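Local atomic coordinates of uncharacterized protein (PDB entry 3H04), a protein that is of unknown function but has an alpha/beta-hydrolase fold and probably acts as a serine hydrolase of the feruloyl-esterase-like kind. Residues Thr10-Ile20 with Asp61-Leu69; Ala107-Arg115 with Thr195-Pro203. All coordinates share one frame; numbering follows the deposited sequence.

Interaction 1 (Thr10-Ile20 with Asp61-Leu69)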
loop_
_atom_site.group_PDB
_atom_site.type_symbol
_atom_site.label_atom_id
_atom_site.label_comp_id
_atom_site.label_asym_id
_atom_site.label_seq_id
_atom_site.Cartn_x
_atom_site.Cartn_y
_atom_site.Cartn_z
ATOM N N THR A 10 -3.338 -0.486 19.833
ATOM C CA THR A 10 -2.115 0.354 19.745
ATOM C C THR A 10 -1.580 0.851 21.142
ATOM O O THR A 10 -2.309 0.759 22.161
ATOM C CB THR A 10 -2.371 1.552 18.837
ATOM O OG1 THR A 10 -3.289 2.474 19.481
ATOM C CG2 THR A 10 -2.955 1.063 17.447
ATOM N N LYS A 11 -0.367 1.426 21.178
ATOM C CA LYS A 11 0.174 2.042 22.421
ATOM C C LYS A 11 -0.764 3.072 23.005
ATOM O O LYS A 11 -0.765 3.273 24.231
ATOM C CB LYS A 11 1.521 2.749 22.173
ATOM C CG LYS A 11 2.732 1.889 22.313
ATOM C CD LYS A 11 3.087 1.590 23.780
ATOM C CE LYS A 11 4.310 0.672 23.920
ATOM N NZ LYS A 11 4.475 0.263 25.374
ATOM N N ASP A 12 -1.468 3.804 22.129
ATOM C CA ASP A 12 -2.441 4.772 22.553
ATOM C C ASP A 12 -3.871 4.236 22.690
ATOM O O ASP A 12 -4.780 5.016 22.805
ATOM C CB ASP A 12 -2.384 6.073 21.721
ATOM C CG ASP A 12 -2.746 5.887 20.265
ATOM O OD1 ASP A 12 -2.249 4.950 19.604
ATOM O OD2 ASP A 12 -3.479 6.730 19.734
ATOM N N ALA A 13 -4.043 2.925 22.761
ATOM C CA ALA A 13 -5.321 2.313 23.122
ATOM C C ALA A 13 -6.336 2.423 21.993
ATOM O O ALA A 13 -7.532 2.438 22.259
ATOM C CB ALA A 13 -5.874 2.924 24.406
ATOM N N PHE A 14 -5.852 2.498 20.747
ATOM C CA PHE A 14 -6.721 2.570 19.561
ATOM C C PHE A 14 -6.843 1.182 18.970
ATOM O O PHE A 14 -5.825 0.486 18.856
ATOM C CB PHE A 14 -6.172 3.534 18.485
ATOM C CG PHE A 14 -7.164 3.805 17.364
ATOM C CD1 PHE A 14 -8.072 4.865 17.444
ATOM C CD2 PHE A 14 -7.196 2.976 16.240
ATOM C CE1 PHE A 14 -8.995 5.091 16.444
ATOM C CE2 PHE A 14 -8.129 3.201 15.213
ATOM C CZ PHE A 14 -9.020 4.243 15.320
ATOM N N ALA A 15 -8.052 0.769 18.586
ATOM C CA ALA A 15 -8.234 -0.546 17.952
ATOM C C ALA A 15 -7.955 -0.497 16.437
ATOM O O ALA A 15 -8.498 0.367 15.710
ATOM C CB ALA A 15 -9.656 -1.127 18.272
ATOM N N LEU A 16 -7.039 -1.350 15.952
ATOM C CA LEU A 16 -6.810 -1.476 14.521
ATOM C C LEU A 16 -7.341 -2.827 14.128
ATOM O O LEU A 16 -6.745 -3.820 14.509
ATOM C CB LEU A 16 -5.322 -1.428 14.134
ATOM C CG LEU A 16 -4.639 -0.103 14.392
ATOM C CD1 LEU A 16 -3.147 -0.240 14.051
ATOM C CD2 LEU A 16 -5.350 1.029 13.607
ATOM N N PRO A 17 -8.479 -2.873 13.419
ATOM C CA PRO A 17 -9.012 -4.169 12.999
ATOM C C PRO A 17 -8.153 -4.770 11.898
ATOM O O PRO A 17 -7.491 -4.038 11.164
ATOM C CB PRO A 17 -10.402 -3.827 12.420
ATOM C CG PRO A 17 -10.253 -2.335 11.992
ATOM C CD PRO A 17 -9.364 -1.744 13.052
ATOM N N TYR A 18 -8.112 -6.092 11.842
ATOM C CA TYR A 18 -7.610 -6.788 10.686
ATOM C C TYR A 18 -8.418 -8.058 10.492
ATOM O O TYR A 18 -9.021 -8.547 11.454
ATOM C CB TYR A 18 -6.099 -7.033 10.719
ATOM C CG TYR A 18 -5.575 -7.987 11.755
ATOM C CD1 TYR A 18 -5.482 -9.354 11.489
ATOM C CD2 TYR A 18 -5.153 -7.522 13.004
ATOM C CE1 TYR A 18 -4.978 -10.244 12.438
ATOM C CE2 TYR A 18 -4.665 -8.410 13.962
ATOM C CZ TYR A 18 -4.572 -9.757 13.648
ATOM O OH TYR A 18 -4.054 -10.585 14.570
ATOM N N THR A 19 -8.502 -8.494 9.235
ATOM C CA THR A 19 -9.200 -9.704 8.814
ATOM C C THR A 19 -8.230 -10.696 8.198
ATOM O O THR A 19 -7.271 -10.331 7.488
ATOM C CB THR A 19 -10.307 -9.445 7.770
ATOM O OG1 THR A 19 -9.696 -8.983 6.545
ATOM C CG2 THR A 19 -11.273 -8.396 8.266
ATOM N N ILE A 20 -8.461 -11.963 8.495
ATOM C CA ILE A 20 -7.712 -13.043 7.899
ATOM C C ILE A 20 -8.701 -13.870 7.112
ATOM O O ILE A 20 -9.726 -14.320 7.660
ATOM C CB ILE A 20 -7.039 -13.950 8.961
ATOM C CG1 ILE A 20 -6.074 -13.128 9.833
ATOM C CG2 ILE A 20 -6.343 -15.187 8.293
ATOM C CD1 ILE A 20 -5.149 -13.992 10.682
ATOM N N ASP A 61 -2.726 -17.611 3.083
ATOM C CA ASP A 61 -3.649 -16.776 3.880
ATOM C C ASP A 61 -3.467 -15.335 3.449
ATOM O O ASP A 61 -2.344 -14.931 3.106
ATOM C CB ASP A 61 -3.349 -16.871 5.382
ATOM C CG ASP A 61 -3.727 -18.229 5.978
ATOM O OD1 ASP A 61 -4.057 -19.163 5.211
ATOM O OD2 ASP A 61 -3.675 -18.330 7.215
ATOM N N LEU A 62 -4.571 -14.583 3.467
ATOM C CA LEU A 62 -4.601 -13.179 3.108
ATOM C C LEU A 62 -5.072 -12.391 4.327
ATOM O O LEU A 62 -6.149 -12.641 4.830
ATOM C CB LEU A 62 -5.538 -12.916 1.918
ATOM C CG LEU A 62 -5.532 -11.460 1.436
ATOM C CD1 LEU A 62 -4.132 -11.089 0.932
ATOM C CD2 LEU A 62 -6.578 -11.281 0.339
ATOM N N ILE A 63 -4.239 -11.476 4.807
ATOM C CA ILE A 63 -4.562 -10.697 6.003
ATOM C C ILE A 63 -4.687 -9.223 5.642
ATOM O O ILE A 63 -3.716 -8.631 5.219
ATOM C CB ILE A 63 -3.501 -10.877 7.059
ATOM C CG1 ILE A 63 -3.281 -12.359 7.328
ATOM C CG2 ILE A 63 -3.948 -10.161 8.365
ATOM C CD1 ILE A 63 -2.074 -13.018 6.671
ATOM N N GLN A 64 -5.863 -8.631 5.791
ATOM C CA GLN A 64 -6.072 -7.262 5.337
ATOM C C GLN A 64 -5.942 -6.289 6.501
ATOM O O GLN A 64 -6.795 -6.291 7.398
ATOM C CB GLN A 64 -7.412 -7.208 4.598
ATOM C CG GLN A 64 -7.308 -8.205 3.470
ATOM C CD GLN A 64 -8.485 -8.320 2.584
ATOM O OE1 GLN A 64 -9.087 -9.387 2.540
ATOM N NE2 GLN A 64 -8.775 -7.277 1.789
ATOM N N LEU A 65 -4.859 -5.529 6.558
ATOM C CA LEU A 65 -4.639 -4.711 7.750
ATOM C C LEU A 65 -5.161 -3.316 7.634
ATOM O O LEU A 65 -5.447 -2.848 6.556
ATOM C CB LEU A 65 -3.170 -4.679 8.242
ATOM C CG LEU A 65 -2.030 -3.989 7.553
ATOM C CD1 LEU A 65 -2.119 -2.487 7.549
ATOM C CD2 LEU A 65 -0.655 -4.500 8.238
ATOM N N SER A 66 -5.312 -2.665 8.775
ATOM C CA SER A 66 -5.809 -1.293 8.819
ATOM C C SER A 66 -4.813 -0.390 9.512
ATOM O O SER A 66 -3.980 -0.861 10.310
ATOM C CB SER A 66 -7.163 -1.263 9.515
ATOM O OG SER A 66 -8.100 -1.978 8.681
ATOM N N TYR A 67 -4.872 0.900 9.167
ATOM C CA TYR A 67 -4.063 1.918 9.824
ATOM C C TYR A 67 -4.876 3.211 9.828
ATOM O O TYR A 67 -5.738 3.390 8.976
ATOM C CB TYR A 67 -2.732 2.126 9.080
ATOM C CG TYR A 67 -2.910 2.397 7.619
ATOM C CD1 TYR A 67 -3.054 3.707 7.151
ATOM C CD2 TYR A 67 -2.924 1.373 6.691
ATOM C CE1 TYR A 67 -3.222 3.962 5.787
ATOM C CE2 TYR A 67 -3.074 1.620 5.320
ATOM C CZ TYR A 67 -3.216 2.924 4.894
ATOM O OH TYR A 67 -3.416 3.175 3.575
ATOM N N ARG A 68 -4.568 4.108 10.765
ATOM C CA ARG A 68 -5.237 5.414 10.824
ATOM C C ARG A 68 -4.797 6.290 9.640
ATOM O O ARG A 68 -3.658 6.276 9.201
ATOM C CB ARG A 68 -5.018 6.049 12.203
ATOM C CG ARG A 68 -5.917 5.424 13.286
ATOM C CD ARG A 68 -5.558 5.911 14.689
ATOM N NE ARG A 68 -4.339 5.296 15.197
ATOM C CZ ARG A 68 -3.869 5.518 16.420
ATOM N NH1 ARG A 68 -4.499 6.371 17.242
ATOM N NH2 ARG A 68 -2.774 4.914 16.822
ATOM N N LEU A 69 -5.725 7.037 9.081
ATOM C CA LEU A 69 -5.439 7.815 7.905
ATOM C C LEU A 69 -4.979 9.234 8.169
ATOM O O LEU A 69 -5.340 9.862 9.197
ATOM C CB LEU A 69 -6.699 7.848 7.042
ATOM C CG LEU A 69 -7.263 6.483 6.631
ATOM C CD1 LEU A 69 -8.707 6.604 6.038
ATOM C CD2 LEU A 69 -6.334 5.667 5.717
HETATM O O HOH W 1 -4.534 -3.793 11.318
#
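Arg68 lays its aliphatic chain and guanidinium along one face of the Phe14 ring, its CD sitting 3.6 Å from the ring centroid and almost on its normal. A bend at chi3 (-75°) turns the guanidinium past the centre to the CB side of the ring, in an offset stack with the planes 12° apart. End-on, Arg68 NH1 reaches Asp12 OD2 at 2.7 Å, nearly straight, and NH2 reaches OD1 at 2.8 Å, both on syn lone pairs with the flat groups nearly coplanar. Asp12 OD1 also accepts from the hydroxyl of Thr10, which comes from above the carboxylate plane and itself takes the N-H of Phe14, tying the type I turn Thr10-Ala13 to the salt bridge. Farther along, water 1 links Pro17 O to Ser66 N, bridging the two backbones where no direct backbone bond is made. Antiparallel pairing follows: Gln64 N gives a 2.8 Å bond to Thr19 O, while the return bond from Thr19 N to Gln64 O is weak. Ile63 lies beside Ile20 and Tyr18, its CG2 3.6 Å from Tyr18 CD1. Strand 15-21 is flanked by strand 4-9, strand 60-65 by strand 30-35; helix 75-91 packs on Ile63 and Leu16, and its Asp81 also salt-bridges Arg68.

Interaction 2 (Ala107-Arg115 with Thr195-Pro203)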
loop_
_atom_site.group_PDB
_atom_site.type_symbol
_atom_site.label_atom_id
_atom_site.label_comp_id
_atom_site.label_asym_id
_atom_site.label_seq_id
_atom_site.Cartn_x
_atom_site.Cartn_y
_atom_site.Cartn_z
ATOM N N ALA A 107 1.709 -0.125 -1.098
ATOM C CA ALA A 107 2.948 -0.763 -1.548
ATOM C C ALA A 107 4.145 -0.050 -0.946
ATOM O O ALA A 107 5.128 -0.696 -0.553
ATOM C CB ALA A 107 3.044 -0.821 -3.115
ATOM N N TYR A 108 4.065 1.276 -0.807
ATOM C CA TYR A 108 5.074 2.028 -0.031
ATOM C C TYR A 108 5.196 1.498 1.413
ATOM O O TYR A 108 6.307 1.137 1.855
ATOM C CB TYR A 108 4.693 3.517 -0.007
ATOM C CG TYR A 108 5.507 4.406 0.910
ATOM C CD1 TYR A 108 6.861 4.601 0.723
ATOM C CD2 TYR A 108 4.893 5.060 1.958
ATOM C CE1 TYR A 108 7.582 5.470 1.536
ATOM C CE2 TYR A 108 5.573 5.928 2.736
ATOM C CZ TYR A 108 6.937 6.108 2.552
ATOM O OH TYR A 108 7.604 6.985 3.360
ATOM N N LEU A 109 4.067 1.380 2.108
ATOM C CA LEU A 109 4.073 0.801 3.458
ATOM C C LEU A 109 4.608 -0.644 3.488
ATOM O O LEU A 109 5.327 -1.027 4.420
ATOM C CB LEU A 109 2.710 0.885 4.106
ATOM C CG LEU A 109 2.218 2.343 4.281
ATOM C CD1 LEU A 109 0.713 2.437 4.619
ATOM C CD2 LEU A 109 3.055 3.161 5.243
ATOM N N SER A 110 4.263 -1.426 2.471
ATOM C CA SER A 110 4.733 -2.810 2.346
ATOM C C SER A 110 6.253 -2.890 2.155
ATOM O O SER A 110 6.909 -3.778 2.699
ATOM C CB SER A 110 4.057 -3.526 1.195
ATOM O OG SER A 110 2.679 -3.619 1.401
ATOM N N LEU A 111 6.818 -1.926 1.442
ATOM C CA LEU A 111 8.259 -1.869 1.262
ATOM C C LEU A 111 8.972 -1.421 2.521
ATOM O O LEU A 111 10.087 -1.910 2.768
ATOM C CB LEU A 111 8.634 -0.982 0.090
ATOM C CG LEU A 111 8.322 -1.566 -1.309
ATOM C CD1 LEU A 111 8.133 -0.379 -2.290
ATOM C CD2 LEU A 111 9.425 -2.528 -1.777
ATOM N N LEU A 112 8.379 -0.488 3.297
ATOM C CA LEU A 112 8.975 -0.102 4.608
ATOM C C LEU A 112 9.071 -1.318 5.554
ATOM O O LEU A 112 10.121 -1.563 6.259
ATOM C CB LEU A 112 8.201 1.044 5.267
ATOM C CG LEU A 112 8.215 2.407 4.524
ATOM C CD1 LEU A 112 7.434 3.520 5.277
ATOM C CD2 LEU A 112 9.691 2.849 4.272
ATOM N N ILE A 113 7.991 -2.088 5.592
ATOM C CA ILE A 113 7.980 -3.326 6.373
ATOM C C ILE A 113 9.135 -4.243 5.889
ATOM O O ILE A 113 9.931 -4.725 6.699
ATOM C CB ILE A 113 6.672 -4.105 6.261
ATOM C CG1 ILE A 113 5.503 -3.426 7.027
ATOM C CG2 ILE A 113 6.911 -5.524 6.860
ATOM C CD1 ILE A 113 4.092 -3.985 6.691
ATOM N N ALA A 114 9.251 -4.435 4.578
ATOM C CA ALA A 114 10.338 -5.227 4.005
ATOM C C ALA A 114 11.745 -4.757 4.401
ATOM O O ALA A 114 12.640 -5.578 4.511
ATOM C CB ALA A 114 10.208 -5.340 2.434
ATOM N N ARG A 115 11.943 -3.457 4.620
ATOM C CA ARG A 115 13.235 -2.971 5.082
ATOM C C ARG A 115 13.420 -3.228 6.580
ATOM O O ARG A 115 14.513 -3.561 7.016
ATOM C CB ARG A 115 13.376 -1.469 4.773
ATOM C CG ARG A 115 14.724 -0.858 5.154
ATOM C CD ARG A 115 14.673 0.659 5.191
ATOM N NE ARG A 115 13.688 1.168 6.155
ATOM C CZ ARG A 115 13.276 2.421 6.185
ATOM N NH1 ARG A 115 13.806 3.306 5.332
ATOM N NH2 ARG A 115 12.380 2.808 7.063
ATOM N N THR A 195 12.381 14.334 4.220
ATOM C CA THR A 195 13.596 13.883 3.493
ATOM C C THR A 195 14.402 12.838 4.261
ATOM O O THR A 195 15.444 12.397 3.789
ATOM C CB THR A 195 14.585 15.042 3.198
ATOM O OG1 THR A 195 15.153 15.492 4.436
ATOM C CG2 THR A 195 13.889 16.217 2.477
ATOM N N ASP A 196 13.930 12.488 5.450
ATOM C CA ASP A 196 14.631 11.621 6.375
ATOM C C ASP A 196 14.604 10.164 5.921
ATOM O O ASP A 196 13.622 9.699 5.333
ATOM C CB ASP A 196 13.983 11.802 7.758
ATOM C CG ASP A 196 14.675 11.042 8.839
ATOM O OD1 ASP A 196 15.428 11.690 9.603
ATOM O OD2 ASP A 196 14.495 9.801 8.936
ATOM N N SER A 197 15.688 9.424 6.192
ATOM C CA SER A 197 15.810 8.043 5.642
ATOM C C SER A 197 14.753 7.104 6.182
ATOM O O SER A 197 14.448 6.087 5.559
ATOM C CB SER A 197 17.208 7.451 5.885
ATOM O OG SER A 197 17.386 7.206 7.263
ATOM N N LYS A 198 14.140 7.459 7.305
ATOM C CA LYS A 198 12.951 6.730 7.759
ATOM C C LYS A 198 11.891 6.547 6.661
ATOM O O LYS A 198 11.283 5.471 6.555
ATOM C CB LYS A 198 12.334 7.424 8.956
ATOM C CG LYS A 198 11.202 6.648 9.577
ATOM C CD LYS A 198 10.626 7.309 10.792
ATOM C CE LYS A 198 9.459 6.486 11.334
ATOM N NZ LYS A 198 9.019 7.062 12.640
ATOM N N TYR A 199 11.663 7.588 5.866
ATOM C CA TYR A 199 10.559 7.617 4.900
ATOM C C TYR A 199 10.983 7.384 3.436
ATOM O O TYR A 199 10.131 7.412 2.558
ATOM C CB TYR A 199 9.823 8.970 4.984
ATOM C CG TYR A 199 9.605 9.472 6.402
ATOM C CD1 TYR A 199 8.696 8.856 7.257
ATOM C CD2 TYR A 199 10.341 10.550 6.887
ATOM C CE1 TYR A 199 8.493 9.350 8.566
ATOM C CE2 TYR A 199 10.186 11.025 8.197
ATOM C CZ TYR A 199 9.264 10.420 9.022
ATOM O OH TYR A 199 9.139 10.892 10.300
ATOM N N ASN A 200 12.272 7.158 3.215
ATOM C CA ASN A 200 12.906 7.098 1.901
ATOM C C ASN A 200 13.907 5.951 1.942
ATOM O O ASN A 200 14.957 6.046 2.632
ATOM C CB ASN A 200 13.588 8.424 1.609
ATOM C CG ASN A 200 12.624 9.540 1.670
ATOM O OD1 ASN A 200 12.530 10.266 2.687
ATOM N ND2 ASN A 200 11.784 9.629 0.644
ATOM N N ILE A 201 13.602 4.859 1.244
ATOM C CA ILE A 201 14.437 3.647 1.383
ATOM C C ILE A 201 15.742 3.853 0.635
ATOM O O ILE A 201 15.733 4.035 -0.591
ATOM C CB ILE A 201 13.702 2.374 0.922
ATOM C CG1 ILE A 201 12.442 2.157 1.722
ATOM C CG2 ILE A 201 14.566 1.123 1.118
ATOM C CD1 ILE A 201 11.620 0.948 1.217
ATOM N N ALA A 202 16.866 3.865 1.366
ATOM C CA ALA A 202 18.174 4.148 0.781
ATOM C C ALA A 202 18.622 3.055 -0.207
ATOM O O ALA A 202 18.183 1.911 -0.097
ATOM C CB ALA A 202 19.258 4.318 1.883
ATOM N N PRO A 203 19.524 3.398 -1.152
ATOM C CA PRO A 203 20.023 2.380 -2.099
ATOM C C PRO A 203 20.577 1.107 -1.432
ATOM O O PRO A 203 20.300 -0.003 -1.910
ATOM C CB PRO A 203 21.132 3.122 -2.830
ATOM C CG PRO A 203 20.655 4.509 -2.871
ATOM C CD PRO A 203 20.096 4.725 -1.477
HETATM O O HOH W 2 16.180 3.693 4.153
#
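Arg115 and Ile201 run alongside one another head to tail, the arginine extending from helix to loop and the isoleucine back toward the helix. With CG anti to the backbone N (chi1 -177°) and a bend at chi3, Arg115 brings its guanidinium edge to two successive carbonyls: NH2 bonds Lys198 O at 2.9 Å, close to the guanidinium plane, and NH1 bonds Ser197 O at 2.9 Å from a more tilted position. NH1 also donates a hydrogen bond to water 2, which accepts from Ala202 N as well; the guanidinium is thus linked, directly and through water, to Ser197, Lys198 and the N-cap residue Ala202. Over one face of the guanidinium lies CD2 of Leu112. Leu112 CD2 also meets Ile201 CG1 at 3.8 Å, the two side chains crossing at a slant, and Ile201 CD1 presses on Leu111 CB at 3.7 Å. Leu112 CD1 sits over the ring of Tyr108, one helical turn earlier. Tyr108 OH donates to Tyr199 O at 2.7 Å, that oxygen lying near the ring plane. Within the loop, Asp196 OD2 accepts from Lys198 N in an Asx turn. Helix 105-116, which follows the probable nucleophile elbow, also packs against strands 30-35 and 121-125 and helix 75-91, while Asp76 holds the outer ends of Lys198 and Tyr199 and the backbone of Ile201 is hydrogen-bonded to Ser129.

In the fold
The two contacts lie about 20 Å apart between centres and illustrate how one fold uses different chemistry at different places. Interaction 1 is largely buried, though the turn carrying Asp12 is exposed; it belongs to the sheet, where backbone pairing gives way at one end to a charged pair backed by an aromatic ring. Interaction 2 fastens an irregular loop to a helix, with Leu111, Leu112 and Ile201 buried and Arg115 partly exposed; across this contact its arginine is met by main-chain carbonyls, where Arg68 meets a carboxylate. Helix 75-91 borders both, and they touch where Tyr67 packs on Leu109. Tyr67 and Tyr108 both come near, without touching, what is probably a nucleophile elbow.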